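Local atomic coordinates of 5' nucleotidase family protein (Staphylococcus aureus subsp. aureus, PDB entry 4Q7F), a protein that belongs to the 5'-nucleotidase family, pairing a metal-binding calcineurin-like phosphoesterase domain with a C-terminal domain that contributes residues to a ligand pocket. Residues Ala403-Phe411 with His431-Tyr442. Numbering follows the deposited sequence.
With 3D1 ((2R,3S,5R)-5-(6-amino-9H-purin-9-yl)-tetrahydro-2-(hydroxymethyl)furan-3-ol), chain D.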
# COMPACT_ATOMS: atom_id res chain seq x y z
N ALA A 403 22.74 3.87 0.93
CA ALA A 403 21.57 3.00 0.89
C ALA A 403 21.61 2.09 2.13
O ALA A 403 20.63 1.94 2.79
CB ALA A 403 21.55 2.18 -0.38
N ILE A 404 22.78 1.54 2.47
CA ILE A 404 22.82 0.64 3.65
C ILE A 404 22.57 1.47 4.91
O ILE A 404 21.98 0.98 5.85
CB ILE A 404 24.13 -0.18 3.73
CG1 ILE A 404 24.30 -1.05 2.49
CG2 ILE A 404 24.10 -1.10 4.93
CD1 ILE A 404 25.65 -1.73 2.35
N GLU A 405 23.01 2.74 4.94
CA GLU A 405 22.76 3.59 6.11
C GLU A 405 21.24 3.87 6.23
O GLU A 405 20.70 4.00 7.33
CB GLU A 405 23.54 4.89 5.99
CG GLU A 405 25.06 4.76 6.11
CD GLU A 405 25.55 4.49 7.53
OE1 GLU A 405 24.71 4.33 8.42
OE2 GLU A 405 26.81 4.43 7.77
N ARG A 406 20.55 3.95 5.11
CA ARG A 406 19.09 4.22 5.14
C ARG A 406 18.41 3.02 5.81
O ARG A 406 17.66 3.20 6.77
CB ARG A 406 18.53 4.50 3.77
CG ARG A 406 16.99 4.46 3.67
CD ARG A 406 16.27 5.35 4.68
NE ARG A 406 14.81 5.19 4.54
CZ ARG A 406 13.92 5.50 5.48
NH1 ARG A 406 14.31 6.01 6.66
NH2 ARG A 406 12.63 5.30 5.24
N SER A 407 18.72 1.81 5.35
CA SER A 407 18.20 0.59 5.95
C SER A 407 18.56 0.53 7.43
O SER A 407 17.72 0.17 8.21
CB SER A 407 18.75 -0.66 5.24
OG SER A 407 18.44 -0.63 3.85
N ALA A 408 19.82 0.84 7.81
CA ALA A 408 20.26 0.81 9.21
C ALA A 408 19.46 1.73 10.15
O ALA A 408 19.50 1.55 11.39
CB ALA A 408 21.80 1.09 9.32
N GLU A 409 18.76 2.70 9.59
CA GLU A 409 17.88 3.61 10.35
C GLU A 409 16.69 2.85 10.94
O GLU A 409 16.01 3.35 11.84
CB GLU A 409 17.33 4.73 9.47
CG GLU A 409 18.39 5.70 8.97
CD GLU A 409 17.82 6.73 8.02
OE1 GLU A 409 16.56 6.88 7.96
OE2 GLU A 409 18.62 7.38 7.33
N TYR A 410 16.43 1.67 10.40
CA TYR A 410 15.36 0.78 10.87
C TYR A 410 15.55 0.36 12.31
O TYR A 410 14.60 0.04 12.97
CB TYR A 410 15.36 -0.50 10.01
CG TYR A 410 14.36 -1.53 10.41
CD1 TYR A 410 13.00 -1.34 10.16
CD2 TYR A 410 14.75 -2.73 11.00
CE1 TYR A 410 12.07 -2.29 10.49
CE2 TYR A 410 13.81 -3.68 11.34
CZ TYR A 410 12.48 -3.45 11.09
OH TYR A 410 11.57 -4.41 11.42
N PHE A 411 16.79 0.35 12.80
CA PHE A 411 17.07 -0.08 14.14
C PHE A 411 17.26 1.06 15.14
O PHE A 411 17.58 2.19 14.77
CB PHE A 411 18.35 -0.94 14.18
CG PHE A 411 18.29 -2.18 13.34
CD1 PHE A 411 17.59 -3.29 13.77
CD2 PHE A 411 18.97 -2.25 12.15
CE1 PHE A 411 17.54 -4.44 13.00
CE2 PHE A 411 18.93 -3.40 11.37
CZ PHE A 411 18.21 -4.49 11.80
N HIS A 431 8.08 -1.89 7.93
CA HIS A 431 9.17 -2.87 7.92
C HIS A 431 9.66 -3.13 6.51
O HIS A 431 10.82 -3.52 6.31
CB HIS A 431 8.74 -4.21 8.54
CG HIS A 431 8.16 -4.08 9.92
ND1 HIS A 431 8.95 -3.91 11.04
CD2 HIS A 431 6.88 -4.12 10.36
CE1 HIS A 431 8.17 -3.84 12.11
NE2 HIS A 431 6.92 -3.96 11.72
N PHE A 432 8.77 -2.93 5.55
CA PHE A 432 9.10 -3.10 4.15
C PHE A 432 10.11 -2.06 3.63
O PHE A 432 10.52 -2.13 2.48
CB PHE A 432 7.83 -3.09 3.30
CG PHE A 432 6.89 -1.95 3.59
CD1 PHE A 432 7.22 -0.64 3.26
CD2 PHE A 432 5.62 -2.19 4.14
CE1 PHE A 432 6.35 0.41 3.52
CE2 PHE A 432 4.74 -1.15 4.39
CZ PHE A 432 5.10 0.16 4.07
N ASN A 433 10.49 -1.11 4.48
CA ASN A 433 11.49 -0.11 4.13
C ASN A 433 12.87 -0.47 4.65
O ASN A 433 13.75 0.36 4.60
CB ASN A 433 11.08 1.30 4.56
CG ASN A 433 10.03 1.90 3.64
OD1 ASN A 433 9.80 1.41 2.53
ND2 ASN A 433 9.40 2.96 4.10
N TYR A 434 13.02 -1.68 5.19
CA TYR A 434 14.31 -2.19 5.62
C TYR A 434 14.80 -3.21 4.60
O TYR A 434 14.10 -4.17 4.30
CB TYR A 434 14.22 -2.87 6.98
CG TYR A 434 15.53 -3.55 7.38
CD1 TYR A 434 16.65 -2.81 7.70
CD2 TYR A 434 15.62 -4.93 7.47
CE1 TYR A 434 17.83 -3.42 8.05
CE2 TYR A 434 16.79 -5.56 7.85
CZ TYR A 434 17.89 -4.81 8.14
OH TYR A 434 19.03 -5.46 8.54
N ASP A 435 16.02 -3.05 4.12
CA ASP A 435 16.55 -3.99 3.12
C ASP A 435 17.67 -4.79 3.67
O ASP A 435 18.49 -4.29 4.50
CB ASP A 435 17.01 -3.28 1.84
CG ASP A 435 15.87 -2.79 0.97
OD1 ASP A 435 14.77 -3.37 1.01
OD2 ASP A 435 16.08 -1.83 0.17
N ILE A 436 17.70 -6.04 3.22
CA ILE A 436 18.79 -6.96 3.51
C ILE A 436 19.59 -7.09 2.22
O ILE A 436 19.03 -7.36 1.15
CB ILE A 436 18.30 -8.36 3.96
CG1 ILE A 436 17.47 -8.29 5.24
CG2 ILE A 436 19.49 -9.28 4.15
CD1 ILE A 436 16.00 -8.01 5.05
N TYR A 437 20.91 -6.90 2.31
CA TYR A 437 21.76 -6.90 1.13
C TYR A 437 22.58 -8.17 0.95
O TYR A 437 23.00 -8.80 1.91
CB TYR A 437 22.74 -5.71 1.18
CG TYR A 437 22.04 -4.37 1.24
CD1 TYR A 437 21.50 -3.89 2.43
CD2 TYR A 437 21.97 -3.54 0.11
CE1 TYR A 437 20.87 -2.66 2.50
CE2 TYR A 437 21.32 -2.32 0.16
CZ TYR A 437 20.78 -1.89 1.35
OH TYR A 437 20.18 -0.69 1.39
N GLY A 438 22.80 -8.52 -0.30
CA GLY A 438 23.62 -9.67 -0.67
C GLY A 438 24.77 -9.26 -1.57
O GLY A 438 24.65 -8.33 -2.40
N GLY A 439 25.90 -9.95 -1.43
CA GLY A 439 27.04 -9.65 -2.25
C GLY A 439 27.97 -8.69 -1.57
O GLY A 439 29.10 -8.53 -2.00
N VAL A 440 27.48 -8.06 -0.49
CA VAL A 440 28.27 -7.14 0.28
C VAL A 440 28.09 -7.50 1.75
O VAL A 440 26.98 -7.76 2.19
CB VAL A 440 27.86 -5.66 0.04
CG1 VAL A 440 26.40 -5.41 0.35
CG2 VAL A 440 28.71 -4.70 0.84
N SER A 441 29.21 -7.58 2.48
CA SER A 441 29.18 -7.85 3.90
C SER A 441 29.38 -6.52 4.61
O SER A 441 30.05 -5.63 4.09
CB SER A 441 30.25 -8.89 4.31
OG SER A 441 31.53 -8.38 4.11
N TYR A 442 28.81 -6.41 5.81
CA TYR A 442 28.82 -5.16 6.58
C TYR A 442 28.42 -5.35 8.03
O TYR A 442 27.85 -6.37 8.42
CB TYR A 442 27.88 -4.13 5.92
CG TYR A 442 26.47 -4.65 5.67
CD1 TYR A 442 26.20 -5.47 4.57
CD2 TYR A 442 25.41 -4.31 6.51
CE1 TYR A 442 24.90 -5.95 4.34
CE2 TYR A 442 24.12 -4.79 6.28
CZ TYR A 442 23.88 -5.61 5.19
OH TYR A 442 22.59 -6.09 4.95
O5' 3D1 D . 3.76 4.60 0.98
C5' 3D1 D . 4.26 3.45 0.29
C4' 3D1 D . 3.12 2.70 -0.39
O4' 3D1 D . 3.72 1.75 -1.25
C1' 3D1 D . 3.50 0.41 -0.80
N9 3D1 D . 4.77 -0.37 -0.95
C4 3D1 D . 5.10 -0.95 -2.09
N3 3D1 D . 4.51 -1.02 -3.31
C2 3D1 D . 5.09 -1.70 -4.31
N1 3D1 D . 6.29 -2.33 -4.17
C6 3D1 D . 6.99 -2.33 -3.01
N6 3D1 D . 8.19 -2.97 -2.92
C5 3D1 D . 6.40 -1.59 -1.87
N7 3D1 D . 6.74 -1.34 -0.59
C8 3D1 D . 5.75 -0.59 -0.04
C2' 3D1 D . 2.92 0.51 0.60
C3' 3D1 D . 2.24 1.86 0.53
O3' 3D1 D . 0.94 1.69 -0.06
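In the C-terminal 5'-nucleotidase domain, the end of helix 397-408 packs on edge strand 435-438, and the residues after the helix join an aromatic cluster of Tyr410, Phe411, His431 and Tyr434 with the 3-10 segment and the residue that follows it. Tyr410 and Tyr434 make an offset stack, centroids 4.8 Å apart and planes 24° from parallel, with Tyr434 CB also lying over the Tyr410 face. Phe411 turns its edge to the Tyr434 ring, Phe411 CE2 lying 3.5 Å from Tyr434 CE1. With CG anti to the backbone N (chi1 178°), the Tyr410 ring extends from the helix end toward His431, and its OH meets His431 ND1 at 2.7 Å, a hydrogen bond near both ring planes. Farther back on the helix, Ile404 spreads its two branches over two tyrosines: CG1 sits 3.7 Å above the centre of the Tyr437 ring, while CG2 lies over the face of Tyr442. Ser407 OG hydrogen-bonds Tyr437 OH (3.0 Å), accepts a weak, bent bond from Asp435 N, and is also bonded to Tyr485. Phe432, adjoining the cluster, lays a ring face against 3D1, its CD1 3.6 Å from 3D1 C8. Several bonds thus satisfy the buried serine hydroxyl, and the Tyr410-His431 bond probably helps to fix the turn that carries Phe432 into the ligand pocket.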